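Local atomic coordinates of Acarbose/maltose binding protein GacH (Streptomyces glaucescens, PDB entry 3K01), a protein that serves as the solute-binding receptor of an ABC transporter, binding acarbose and an acarbose homologue and probably also maltose. Residues Pro189-Leu193 and Phe376-Arg380; Thr210-Asp214 and Thr400-Arg405; Gly218-Arg223 and Pro393-Ala397. All blocks are in the same frame, centred on the assembly; numbering follows the deposited sequence.

Interaction 1. Residues Pro189-Leu193 and Phe376-Arg380; sequences PYWFL and FEPIR
Pro189 rests its ring on residues Phe376 to Arg380 of helix 376-387, joining the 3-10 turn 189-191 to one of the C-terminal helices of a bacterial solute-binding protein fold. Proline suits the start of such a turn, since its ring already fixes phi, and here the same ring supplies a compact apolar face. Pro189 CB lies 3.3 Å from Phe376 O, a carbonyl already engaged by Arg380 N within the helix, and Pro189 CG touches Phe376 CB at 3.7 Å.

The tight part lies on the buried side. Phe376 reaches toward the loop until its CE1 sits 3.6 Å from Leu193 CD1, which arrives at the edge of the ring, and beside the ring edge of Tyr190. Branched Ile379 fills the neighbouring place: its CG2, anti to the backbone N, is set against Phe192, which also packs on helix 216-230, against Ala221 and Ile225.

Toward solvent the contact thins. Arg380 CB and CG lie along Pro189 CD, then the chain bends at chi3 (63°) and carries its charge off to Glu377 on its own helix. That grip is side-on and nearly straight: Arg380 NE to Glu377 OE1 is 2.9 Å, and Arg380 NH2 meets Glu377 OE2 at 2.8 Å.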
ATOM      1  N   PRO A 189       6.807 -10.505  -2.456  1.00  7.84           N
ATOM      2  CA  PRO A 189       5.622 -10.847  -3.232  1.00  7.69           C
ATOM      3  C   PRO A 189       4.742  -9.640  -3.544  1.00  6.96           C
ATOM      4  O   PRO A 189       3.962  -9.698  -4.478  1.00  7.05           O
ATOM      5  CB  PRO A 189       4.882 -11.827  -2.306  1.00  8.40           C
ATOM      6  CG  PRO A 189       5.321 -11.463  -0.961  1.00  9.13           C
ATOM      7  CD  PRO A 189       6.755 -11.042  -1.084  1.00  8.25           C
ATOM      8  N   TYR A 190       4.890  -8.541  -2.799  1.00  6.91           N
ATOM      9  CA  TYR A 190       4.064  -7.364  -3.100  1.00  6.76           C
ATOM     10  C   TYR A 190       4.362  -6.856  -4.520  1.00  6.84           C
ATOM     11  O   TYR A 190       3.482  -6.342  -5.199  1.00  6.71           O
ATOM     12  CB  TYR A 190       4.366  -6.308  -2.050  1.00  7.80           C
ATOM     13  CG  TYR A 190       3.356  -5.195  -1.929  1.00  7.14           C
ATOM     14  CD1 TYR A 190       2.031  -5.461  -1.561  1.00  7.60           C
ATOM     15  CD2 TYR A 190       3.737  -3.869  -2.104  1.00  7.04           C
ATOM     16  CE1 TYR A 190       1.133  -4.452  -1.367  1.00  8.66           C
ATOM     17  CE2 TYR A 190       2.801  -2.842  -1.951  1.00  8.13           C
ATOM     18  CZ  TYR A 190       1.525  -3.163  -1.544  1.00  7.92           C
ATOM     19  OH  TYR A 190       0.584  -2.161  -1.383  1.00 10.58           O
ATOM     20  N   TRP A 191       5.614  -7.061  -4.962  1.00  6.66           N
ATOM     21  CA  TRP A 191       6.043  -6.648  -6.289  1.00  7.13           C
ATOM     22  C   TRP A 191       5.599  -7.573  -7.403  1.00  7.14           C
ATOM     23  O   TRP A 191       5.772  -7.234  -8.570  1.00  7.88           O
ATOM     24  CB  TRP A 191       7.566  -6.455  -6.328  1.00  7.30           C
ATOM     25  CG  TRP A 191       8.039  -5.068  -5.830  1.00  7.18           C
ATOM     26  CD1 TRP A 191       8.514  -4.057  -6.624  1.00  7.99           C
ATOM     27  CD2 TRP A 191       8.104  -4.576  -4.479  1.00  7.24           C
ATOM     28  NE1 TRP A 191       8.854  -2.975  -5.848  1.00  8.92           N
ATOM     29  CE2 TRP A 191       8.609  -3.251  -4.533  1.00  7.80           C
ATOM     30  CE3 TRP A 191       7.776  -5.116  -3.229  1.00  9.34           C
ATOM     31  CZ2 TRP A 191       8.789  -2.464  -3.382  1.00  9.38           C
ATOM     32  CZ3 TRP A 191       7.955  -4.338  -2.086  1.00 10.17           C
ATOM     33  CH2 TRP A 191       8.454  -3.027  -2.169  1.00 10.10           C
ATOM     34  N   PHE A 192       5.019  -8.727  -7.074  1.00  6.63           N
ATOM     35  CA  PHE A 192       4.395  -9.530  -8.101  1.00  7.03           C
ATOM     36  C   PHE A 192       3.051  -8.961  -8.548  1.00  6.81           C
ATOM     37  O   PHE A 192       2.619  -9.159  -9.688  1.00  6.37           O
ATOM     38  CB  PHE A 192       4.222 -10.970  -7.572  1.00  7.76           C
ATOM     39  CG  PHE A 192       3.579 -11.908  -8.538  1.00  8.05           C
ATOM     40  CD1 PHE A 192       4.264 -12.306  -9.681  1.00  9.47           C
ATOM     41  CD2 PHE A 192       2.313 -12.419  -8.299  1.00  8.40           C
ATOM     42  CE1 PHE A 192       3.676 -13.238 -10.578  1.00 10.89           C
ATOM     43  CE2 PHE A 192       1.729 -13.359  -9.208  1.00  8.82           C
ATOM     44  CZ  PHE A 192       2.411 -13.742 -10.324  1.00  9.70           C
ATOM     45  N   LEU A 193       2.369  -8.293  -7.613  1.00  6.48           N
ATOM     46  CA  LEU A 193       0.987  -7.945  -7.845  1.00  6.59           C
ATOM     47  C   LEU A 193       0.743  -7.056  -9.071  1.00  6.60           C
ATOM     48  O   LEU A 193      -0.219  -7.290  -9.802  1.00  6.62           O
ATOM     49  CB  LEU A 193       0.333  -7.393  -6.561  1.00  7.38           C
ATOM     50  CG  LEU A 193       0.296  -8.399  -5.401  1.00  7.31           C
ATOM     51  CD1 LEU A 193      -0.269  -7.728  -4.154  1.00  9.38           C
ATOM     52  CD2 LEU A 193      -0.573  -9.609  -5.744  1.00  9.79           C
ATOM     53  N   PHE A 376       0.397 -13.736   0.792  1.00  7.75           N
ATOM     54  CA  PHE A 376       1.657 -13.292   0.193  1.00  8.01           C
ATOM     55  C   PHE A 376       2.727 -14.369   0.173  1.00  7.21           C
ATOM     56  O   PHE A 376       3.481 -14.465  -0.794  1.00  7.21           O
ATOM     57  CB  PHE A 376       2.163 -12.032   0.913  1.00  8.69           C
ATOM     58  CG  PHE A 376       1.405 -10.795   0.533  1.00  9.50           C
ATOM     59  CD1 PHE A 376       1.595 -10.210  -0.712  1.00 11.62           C
ATOM     60  CD2 PHE A 376       0.510 -10.230   1.426  1.00 13.33           C
ATOM     61  CE1 PHE A 376       0.902  -9.059  -1.074  1.00 13.58           C
ATOM     62  CE2 PHE A 376      -0.209  -9.084   1.075  1.00 14.32           C
ATOM     63  CZ  PHE A 376      -0.011  -8.498  -0.170  1.00 13.85           C
ATOM     64  N   GLU A 377       2.816 -15.195   1.211  1.00  7.76           N
ATOM     65  CA  GLU A 377       3.907 -16.150   1.277  1.00  7.45           C
ATOM     66  C   GLU A 377       3.930 -17.153   0.107  1.00  7.42           C
ATOM     67  O   GLU A 377       4.995 -17.407  -0.438  1.00  7.41           O
ATOM     68  CB  GLU A 377       3.966 -16.838   2.651  1.00  8.18           C
ATOM     69  CG  GLU A 377       5.005 -17.941   2.708  1.00  8.83           C
ATOM     70  CD  GLU A 377       6.442 -17.418   2.735  1.00 10.53           C
ATOM     71  OE1 GLU A 377       6.706 -16.213   2.607  1.00 10.34           O
ATOM     72  OE2 GLU A 377       7.358 -18.241   2.880  1.00 11.61           O
ATOM     73  N   PRO A 378       2.777 -17.711  -0.301  1.00  7.28           N
ATOM     74  CA  PRO A 378       2.829 -18.615  -1.451  1.00  7.75           C
ATOM     75  C   PRO A 378       3.324 -17.935  -2.716  1.00  7.70           C
ATOM     76  O   PRO A 378       4.081 -18.525  -3.488  1.00  8.44           O
ATOM     77  CB  PRO A 378       1.391 -19.121  -1.590  1.00  8.37           C
ATOM     78  CG  PRO A 378       0.838 -19.003  -0.167  1.00  8.95           C
ATOM     79  CD  PRO A 378       1.428 -17.684   0.313  1.00  7.57           C
ATOM     80  N   ILE A 379       2.940 -16.678  -2.926  1.00  7.54           N
ATOM     81  CA  ILE A 379       3.468 -15.927  -4.057  1.00  8.01           C
ATOM     82  C   ILE A 379       4.976 -15.751  -3.930  1.00  7.18           C
ATOM     83  O   ILE A 379       5.702 -15.909  -4.912  1.00  7.72           O
ATOM     84  CB  ILE A 379       2.805 -14.556  -4.160  1.00  7.56           C
ATOM     85  CG1 ILE A 379       1.327 -14.703  -4.483  1.00  9.11           C
ATOM     86  CG2 ILE A 379       3.528 -13.653  -5.196  1.00  9.00           C
ATOM     87  CD1 ILE A 379       0.568 -13.364  -4.466  1.00 11.79           C
ATOM     88  N   ARG A 380       5.461 -15.403  -2.747  1.00  6.87           N
ATOM     89  CA  ARG A 380       6.892 -15.178  -2.587  1.00  7.27           C
ATOM     90  C   ARG A 380       7.656 -16.437  -3.001  1.00  5.53           C
ATOM     91  O   ARG A 380       8.612 -16.371  -3.780  1.00  6.65           O
ATOM     92  CB  ARG A 380       7.257 -14.845  -1.159  1.00  6.76           C
ATOM     93  CG  ARG A 380       8.754 -14.535  -1.012  1.00  7.35           C
ATOM     94  CD  ARG A 380       9.205 -14.603   0.435  1.00  7.79           C
ATOM     95  NE  ARG A 380       9.037 -15.969   0.945  1.00  7.39           N
ATOM     96  CZ  ARG A 380       9.844 -16.994   0.645  1.00  8.94           C
ATOM     97  NH1 ARG A 380      10.915 -16.833  -0.136  1.00  8.57           N
ATOM     98  NH2 ARG A 380       9.553 -18.197   1.115  1.00 10.05           N
TER

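Interaction 2. Residues Thr210-Asp214 and Thr400-Arg405; sequences TVTVD and TGDAYR
Strand 210-211 runs out into a turn that brings Asp214 against helix 393-407, its CA 5.2 Å from the CA of Gly401. Glycine suits this spot because a CB would point at the turn and collide with Asp214 OD2, which lies 3.6 Å from Gly401 CA.

Past that bare backbone, Asp214 meets Arg405 coming from the opposite direction. The arginine chain is extended from CG to NE and, in the conformer described, presents its end-on pair of nitrogens to a single oxygen: Arg405 NH1 donates to Asp214 OD2 at 2.8 Å, and Arg405 NH2 reaches the syn lone pair of the same OD2. A weak third bond runs from Arg405 NH2 to Asp214 OD1, the carboxylate and guanidinium planes being 35° apart. Val211 CB sits over one face of the guanidinium, toward its rim, and a water in its plane accepts from NH2 while donating to Val211 O at 2.7 Å.

The salt bridge widens into a network, with a long link from Arg405 NH1 to Asp402 and the C-terminal carboxylate of Lys412 binding NE. The nearby carboxylates would be expected to favour the guanidinium charge and hold its orientation.

Beneath the charges lies an apolar layer. Val211 CG2 meets Tyr404 CB at 3.8 Å, and Val213 CG1 reaches Tyr404 CE2 at 3.7 Å. Val213 holds CG1 between its backbone N and carbonyl carbon (chi1 76°), a placing that also brings this methyl 3.7 Å from Thr400 CG2. The polar ends of both helix residues are satisfied elsewhere: Tyr404 OH by Leu375 O, Thr400 OG1 by Ala396 O.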
ATOM      1  N   THR A 210     -14.026 -18.043  -4.325  1.00 13.51           N
ATOM      2  CA  THR A 210     -13.293 -18.811  -5.332  0.50 13.08           C
ATOM      3  C   THR A 210     -11.847 -18.306  -5.408  1.00 12.42           C
ATOM      4  O   THR A 210     -11.638 -17.093  -5.467  1.00 13.08           O
ATOM      5  CB  THR A 210     -13.977 -18.688  -6.713  0.50 12.88           C
ATOM      6  OG1 THR A 210     -15.346 -19.109  -6.600  0.50 13.23           O
ATOM      7  CG2 THR A 210     -13.255 -19.542  -7.763  0.50 12.34           C
ATOM      8  N   VAL A 211     -10.889 -19.225  -5.395  1.00 10.46           N
ATOM      9  CA  VAL A 211      -9.489 -18.884  -5.624  1.00  9.57           C
ATOM     10  C   VAL A 211      -9.305 -18.612  -7.124  1.00  9.72           C
ATOM     11  O   VAL A 211      -9.724 -19.410  -7.975  1.00 10.35           O
ATOM     12  CB  VAL A 211      -8.601 -20.027  -5.153  1.00  8.96           C
ATOM     13  CG1 VAL A 211      -7.155 -19.847  -5.634  1.00  9.62           C
ATOM     14  CG2 VAL A 211      -8.646 -20.104  -3.645  1.00 10.13           C
ATOM     15  N   THR A 212      -8.691 -17.483  -7.454  1.00  9.13           N
ATOM     16  CA  THR A 212      -8.511 -17.100  -8.854  1.00  8.86           C
ATOM     17  C   THR A 212      -7.038 -16.923  -9.258  1.00  8.92           C
ATOM     18  O   THR A 212      -6.758 -16.725 -10.448  1.00  8.74           O
ATOM     19  CB  THR A 212      -9.292 -15.820  -9.221  1.00 10.21           C
ATOM     20  OG1 THR A 212      -8.904 -14.780  -8.325  1.00 11.09           O
ATOM     21  CG2 THR A 212     -10.815 -16.016  -9.118  1.00 10.48           C
ATOM     22  N   VAL A 213      -6.110 -17.014  -8.311  1.00  7.92           N
ATOM     23  CA  VAL A 213      -4.687 -16.793  -8.607  1.00  8.11           C
ATOM     24  C   VAL A 213      -4.114 -17.792  -9.604  1.00  8.82           C
ATOM     25  O   VAL A 213      -3.095 -17.512 -10.261  1.00  9.31           O
ATOM     26  CB  VAL A 213      -3.853 -16.800  -7.316  1.00  7.98           C
ATOM     27  CG1 VAL A 213      -3.644 -18.214  -6.788  1.00  8.20           C
ATOM     28  CG2 VAL A 213      -2.512 -16.074  -7.495  1.00  9.81           C
ATOM     29  N   ASP A 214      -4.778 -18.941  -9.730  1.00  8.47           N
ATOM     30  CA  ASP A 214      -4.323 -19.987 -10.650  1.00 10.13           C
ATOM     31  C   ASP A 214      -5.145 -20.064 -11.928  1.00  9.90           C
ATOM     32  O   ASP A 214      -5.077 -21.083 -12.650  1.00 11.95           O
ATOM     33  CB  ASP A 214      -4.215 -21.355  -9.962  1.00 10.53           C
ATOM     34  CG  ASP A 214      -5.505 -21.792  -9.289  1.00 11.40           C
ATOM     35  OD1 ASP A 214      -6.500 -21.044  -9.290  1.00 10.99           O
ATOM     36  OD2 ASP A 214      -5.512 -22.942  -8.792  1.00 14.80           O
ATOM     37  N   THR A 400       0.414 -21.982  -6.060  1.00  7.75           N
ATOM     38  CA  THR A 400      -0.115 -20.814  -5.340  1.00  8.33           C
ATOM     39  C   THR A 400      -1.596 -21.080  -5.018  1.00  8.45           C
ATOM     40  O   THR A 400      -2.056 -20.867  -3.900  1.00  8.92           O
ATOM     41  CB  THR A 400       0.035 -19.518  -6.163  1.00  8.45           C
ATOM     42  OG1 THR A 400       1.389 -19.388  -6.618  1.00  8.01           O
ATOM     43  CG2 THR A 400      -0.260 -18.290  -5.311  1.00  7.82           C
ATOM     44  N   GLY A 401      -2.344 -21.555  -6.005  1.00  8.38           N
ATOM     45  CA  GLY A 401      -3.772 -21.833  -5.814  1.00  8.84           C
ATOM     46  C   GLY A 401      -4.011 -22.917  -4.780  1.00  8.83           C
ATOM     47  O   GLY A 401      -4.920 -22.805  -3.956  1.00  9.29           O
ATOM     48  N   ASP A 402      -3.195 -23.966  -4.800  1.00  9.21           N
ATOM     49  CA  ASP A 402      -3.344 -25.044  -3.832  0.50 10.37           C
ATOM     50  C   ASP A 402      -3.083 -24.527  -2.432  1.00 10.12           C
ATOM     51  O   ASP A 402      -3.806 -24.880  -1.499  1.00 10.24           O
ATOM     52  CB  ASP A 402      -2.396 -26.200  -4.136  0.50 11.07           C
ATOM     53  CG  ASP A 402      -2.835 -27.023  -5.324  0.50 13.12           C
ATOM     54  OD1 ASP A 402      -3.944 -26.794  -5.854  0.50 13.70           O
ATOM     55  OD2 ASP A 402      -2.054 -27.909  -5.724  0.50 17.08           O
ATOM     56  N   ALA A 403      -2.047 -23.697  -2.265  1.00  8.62           N
ATOM     57  CA  ALA A 403      -1.749 -23.136  -0.963  1.00  8.33           C
ATOM     58  C   ALA A 403      -2.931 -22.267  -0.523  1.00  7.90           C
ATOM     59  O   ALA A 403      -3.309 -22.284   0.663  1.00  8.90           O
ATOM     60  CB  ALA A 403      -0.449 -22.329  -1.006  1.00  9.40           C
ATOM     61  N   TYR A 404      -3.534 -21.512  -1.440  1.00  8.71           N
ATOM     62  CA  TYR A 404      -4.691 -20.676  -1.059  1.00  9.94           C
ATOM     63  C   TYR A 404      -5.885 -21.536  -0.638  1.00 10.52           C
ATOM     64  O   TYR A 404      -6.544 -21.215   0.362  1.00 10.24           O
ATOM     65  CB  TYR A 404      -5.122 -19.745  -2.180  1.00  9.27           C
ATOM     66  CG  TYR A 404      -4.214 -18.552  -2.420  1.00  8.12           C
ATOM     67  CD1 TYR A 404      -2.956 -18.453  -1.835  1.00  8.15           C
ATOM     68  CD2 TYR A 404      -4.617 -17.557  -3.276  1.00  8.04           C
ATOM     69  CE1 TYR A 404      -2.142 -17.331  -2.107  1.00  7.22           C
ATOM     70  CE2 TYR A 404      -3.806 -16.455  -3.550  1.00  8.14           C
ATOM     71  CZ  TYR A 404      -2.594 -16.346  -2.945  1.00  7.48           C
ATOM     72  OH  TYR A 404      -1.794 -15.256  -3.206  1.00  8.85           O
ATOM     73  N   ARG A 405      -6.182 -22.621  -1.357  1.00 11.20           N
ATOM     74  CA  ARG A 405      -7.299 -23.498  -0.964  0.50 12.38           C
ATOM     75  C   ARG A 405      -7.054 -24.114   0.409  1.00 13.40           C
ATOM     76  O   ARG A 405      -7.988 -24.316   1.192  1.00 13.40           O
ATOM     77  CB  ARG A 405      -7.565 -24.566  -2.034  0.50 12.81           C
ATOM     78  CG  ARG A 405      -8.081 -23.949  -3.320  0.50 12.99           C
ATOM     79  CD  ARG A 405      -8.426 -24.935  -4.442  0.50 13.21           C
ATOM     80  NE  ARG A 405      -8.762 -24.181  -5.654  0.50 12.15           N
ATOM     81  CZ  ARG A 405      -7.875 -23.798  -6.572  0.50 12.33           C
ATOM     82  NH1 ARG A 405      -6.603 -24.147  -6.454  0.50 15.75           N
ATOM     83  NH2 ARG A 405      -8.264 -23.101  -7.629  0.50 13.22           N
TER
HETATM   84  O   HOH W   1     -10.757 -21.921  -7.806  1.00 23.49           O

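Interaction 3. Residues Gly218-Arg223 and Pro393-Ala397; sequences GVRAYR and PDEAA
Tyr222 lies across the first turn of helix 393-407, and its side chain can be followed outward atom by atom. Tyr222 CB sits 3.8 Å from Pro393 CA, and close to the proline CB as well. With CG anti to its own carbonyl carbon (chi1 -75°), the ring is carried along the partner helix. Tyr222 CG lies near Ala396 CB, a methyl that stands over the centre of the ring in a CH-pi contact, 3.8 Å from the centroid and 8° off the normal. Farther out, CD2 and CE2 reach the backbone of Ala397, Tyr222 CE2 lying 3.8 Å from Ala397 N. At the tip, OH passes beyond this turn to Thr400 OG1, one helical turn further on, in a hydrogen bond.

The motif is a helix pair: the axes of 218-223 and 393-397 approach to 8.0 Å, with 125° between their directions. Such closeness is consistent with the small residues at the interface, Ala396 and Ala397 above all, with Gly218 beside them.

Val219 packs on the other flank of Ala397, its CG2 3.6 Å from Ala397 CB. Pro393, which needs no amide hydrogen in the first turn of a helix, tucks its ring against the facing backbone: CB is 3.5 Å from Val219 O, and CG 3.6 Å from Arg223 CA. Arg223 adds its CB to the proline at the solvent-exposed side, and Asp394 OD1 borders Val219 CG2 at 3.9 Å.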
ATOM      1  N   GLY A 218      -3.117 -15.669 -13.851  1.00  7.85           N
ATOM      2  CA  GLY A 218      -2.047 -15.919 -12.895  1.00  7.90           C
ATOM      3  C   GLY A 218      -0.865 -16.635 -13.525  1.00  7.49           C
ATOM      4  O   GLY A 218       0.314 -16.305 -13.275  1.00  7.54           O
ATOM      5  N   VAL A 219      -1.156 -17.615 -14.383  1.00  6.90           N
ATOM      6  CA  VAL A 219      -0.077 -18.289 -15.104  1.00  7.66           C
ATOM      7  C   VAL A 219       0.683 -17.275 -15.950  1.00  7.42           C
ATOM      8  O   VAL A 219       1.912 -17.226 -15.924  1.00  7.33           O
ATOM      9  CB  VAL A 219      -0.653 -19.390 -16.016  1.00  7.67           C
ATOM     10  CG1 VAL A 219       0.460 -19.993 -16.892  1.00  9.16           C
ATOM     11  CG2 VAL A 219      -1.358 -20.466 -15.196  1.00  8.70           C
ATOM     12  N   ARG A 220      -0.057 -16.449 -16.685  1.00  7.16           N
ATOM     13  CA  ARG A 220       0.580 -15.429 -17.529  1.00  7.64           C
ATOM     14  C   ARG A 220       1.429 -14.483 -16.704  1.00  7.63           C
ATOM     15  O   ARG A 220       2.474 -14.047 -17.173  1.00  8.59           O
ATOM     16  CB  ARG A 220      -0.433 -14.606 -18.321  1.00  8.62           C
ATOM     17  CG  ARG A 220      -1.089 -15.373 -19.473  1.00  9.16           C
ATOM     18  CD  ARG A 220      -1.793 -14.416 -20.409  1.00 10.32           C
ATOM     19  NE  ARG A 220      -2.779 -13.544 -19.742  1.00 11.88           N
ATOM     20  CZ  ARG A 220      -4.062 -13.850 -19.568  1.00 12.56           C
ATOM     21  NH1 ARG A 220      -4.884 -13.004 -18.958  1.00 10.87           N
ATOM     22  NH2 ARG A 220      -4.532 -15.016 -20.025  1.00 14.13           N
ATOM     23  N   ALA A 221       0.994 -14.129 -15.499  1.00  6.75           N
ATOM     24  CA  ALA A 221       1.780 -13.208 -14.676  1.00  6.88           C
ATOM     25  C   ALA A 221       3.134 -13.810 -14.292  1.00  7.01           C
ATOM     26  O   ALA A 221       4.169 -13.112 -14.354  1.00  7.34           O
ATOM     27  CB  ALA A 221       0.999 -12.817 -13.458  1.00  8.25           C
ATOM     28  N   TYR A 222       3.148 -15.080 -13.872  1.00  6.54           N
ATOM     29  CA  TYR A 222       4.429 -15.720 -13.629  1.00  7.51           C
ATOM     30  C   TYR A 222       5.282 -15.796 -14.902  1.00  7.55           C
ATOM     31  O   TYR A 222       6.516 -15.658 -14.839  1.00  7.87           O
ATOM     32  CB  TYR A 222       4.236 -17.098 -12.998  1.00  7.77           C
ATOM     33  CG  TYR A 222       3.836 -17.089 -11.537  1.00  7.21           C
ATOM     34  CD1 TYR A 222       4.719 -16.649 -10.555  1.00  8.60           C
ATOM     35  CD2 TYR A 222       2.574 -17.552 -11.134  1.00  8.13           C
ATOM     36  CE1 TYR A 222       4.369 -16.689  -9.208  1.00  7.74           C
ATOM     37  CE2 TYR A 222       2.223 -17.588  -9.787  1.00  7.68           C
ATOM     38  CZ  TYR A 222       3.119 -17.136  -8.839  1.00  6.73           C
ATOM     39  OH  TYR A 222       2.833 -17.169  -7.490  1.00  7.51           O
ATOM     40  N   ARG A 223       4.644 -16.028 -16.052  1.00  6.79           N
ATOM     41  CA  ARG A 223       5.386 -16.049 -17.315  1.00  7.66           C
ATOM     42  C   ARG A 223       5.992 -14.689 -17.634  1.00  8.08           C
ATOM     43  O   ARG A 223       7.115 -14.615 -18.113  1.00  8.29           O
ATOM     44  CB  ARG A 223       4.477 -16.507 -18.449  1.00  7.85           C
ATOM     45  CG  ARG A 223       5.216 -16.816 -19.745  1.00 10.05           C
ATOM     46  CD  ARG A 223       4.302 -17.413 -20.793  1.00 12.80           C
ATOM     47  NE  ARG A 223       3.808 -18.716 -20.370  1.00 13.57           N
ATOM     48  CZ  ARG A 223       2.525 -19.027 -20.185  1.00 13.64           C
ATOM     49  NH1 ARG A 223       1.561 -18.126 -20.389  1.00 17.00           N
ATOM     50  NH2 ARG A 223       2.214 -20.257 -19.815  1.00 16.39           N
ATOM     51  N   PRO A 393       5.777 -21.375 -14.938  1.00  8.57           N
ATOM     52  CA  PRO A 393       4.603 -20.568 -14.614  1.00  9.18           C
ATOM     53  C   PRO A 393       3.344 -21.366 -14.277  1.00  9.27           C
ATOM     54  O   PRO A 393       2.638 -21.012 -13.330  1.00  8.75           O
ATOM     55  CB  PRO A 393       4.417 -19.712 -15.874  1.00  9.77           C
ATOM     56  CG  PRO A 393       5.821 -19.491 -16.320  1.00  9.97           C
ATOM     57  CD  PRO A 393       6.496 -20.827 -16.106  1.00  9.27           C
ATOM     58  N   ASP A 394       3.040 -22.421 -15.014  1.00  9.08           N
ATOM     59  CA  ASP A 394       1.797 -23.130 -14.739  1.00  8.44           C
ATOM     60  C   ASP A 394       1.885 -23.830 -13.388  1.00  8.90           C
ATOM     61  O   ASP A 394       0.921 -23.797 -12.621  1.00  8.58           O
ATOM     62  CB  ASP A 394       1.509 -24.153 -15.830  1.00  8.59           C
ATOM     63  CG  ASP A 394       0.185 -24.836 -15.610  1.00  8.85           C
ATOM     64  OD1 ASP A 394      -0.828 -24.223 -15.960  1.00 11.35           O
ATOM     65  OD2 ASP A 394       0.167 -25.947 -15.058  1.00 10.53           O
ATOM     66  N   GLU A 395       2.996 -24.491 -13.095  1.00  8.25           N
ATOM     67  CA  GLU A 395       3.128 -25.176 -11.814  1.00  9.15           C
ATOM     68  C   GLU A 395       3.162 -24.149 -10.685  1.00  8.36           C
ATOM     69  O   GLU A 395       2.602 -24.390  -9.611  1.00  8.92           O
ATOM     70  CB  GLU A 395       4.375 -26.066 -11.756  1.00  9.63           C
ATOM     71  CG  GLU A 395       4.436 -26.917 -10.486  1.00 11.47           C
ATOM     72  CD  GLU A 395       5.630 -27.824 -10.389  1.00 15.30           C
ATOM     73  OE1 GLU A 395       6.642 -27.566 -11.069  1.00 19.33           O
ATOM     74  OE2 GLU A 395       5.559 -28.814  -9.617  1.00 20.66           O
ATOM     75  N   ALA A 396       3.818 -23.006 -10.905  1.00  7.87           N
ATOM     76  CA  ALA A 396       3.840 -21.946  -9.889  1.00  7.76           C
ATOM     77  C   ALA A 396       2.429 -21.478  -9.566  1.00  7.57           C
ATOM     78  O   ALA A 396       2.078 -21.311  -8.398  1.00  7.78           O
ATOM     79  CB  ALA A 396       4.668 -20.762 -10.366  1.00  8.35           C
ATOM     80  N   ALA A 397       1.627 -21.231 -10.584  1.00  7.33           N
ATOM     81  CA  ALA A 397       0.255 -20.793 -10.373  1.00  8.03           C
ATOM     82  C   ALA A 397      -0.566 -21.857  -9.658  1.00  8.31           C
ATOM     83  O   ALA A 397      -1.284 -21.550  -8.686  1.00  8.72           O
ATOM     84  CB  ALA A 397      -0.373 -20.419 -11.701  1.00  9.25           C
TER

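How the interactions relate
All three contacts lie on the same side of the chain's centre, about 12 to 13 Å apart, centre to centre, and each ties residues 189-223 to the two consecutive C-terminal helices. Interaction 1 uses helix 376-387; interactions 2 and 3 share helix 393-407. Along the chain, interaction 3 is nested within the loop closed by interaction 2, and interaction 1 crosses both. The contacts also touch one another: Ile379 packs on Tyr404 and Thr400, Phe192 stacks on Tyr222, and Asp214 CB packs on Ala397 O. The end of the chain is thus joined, through contacts that touch one another, to a part some 170 to 190 residues earlier.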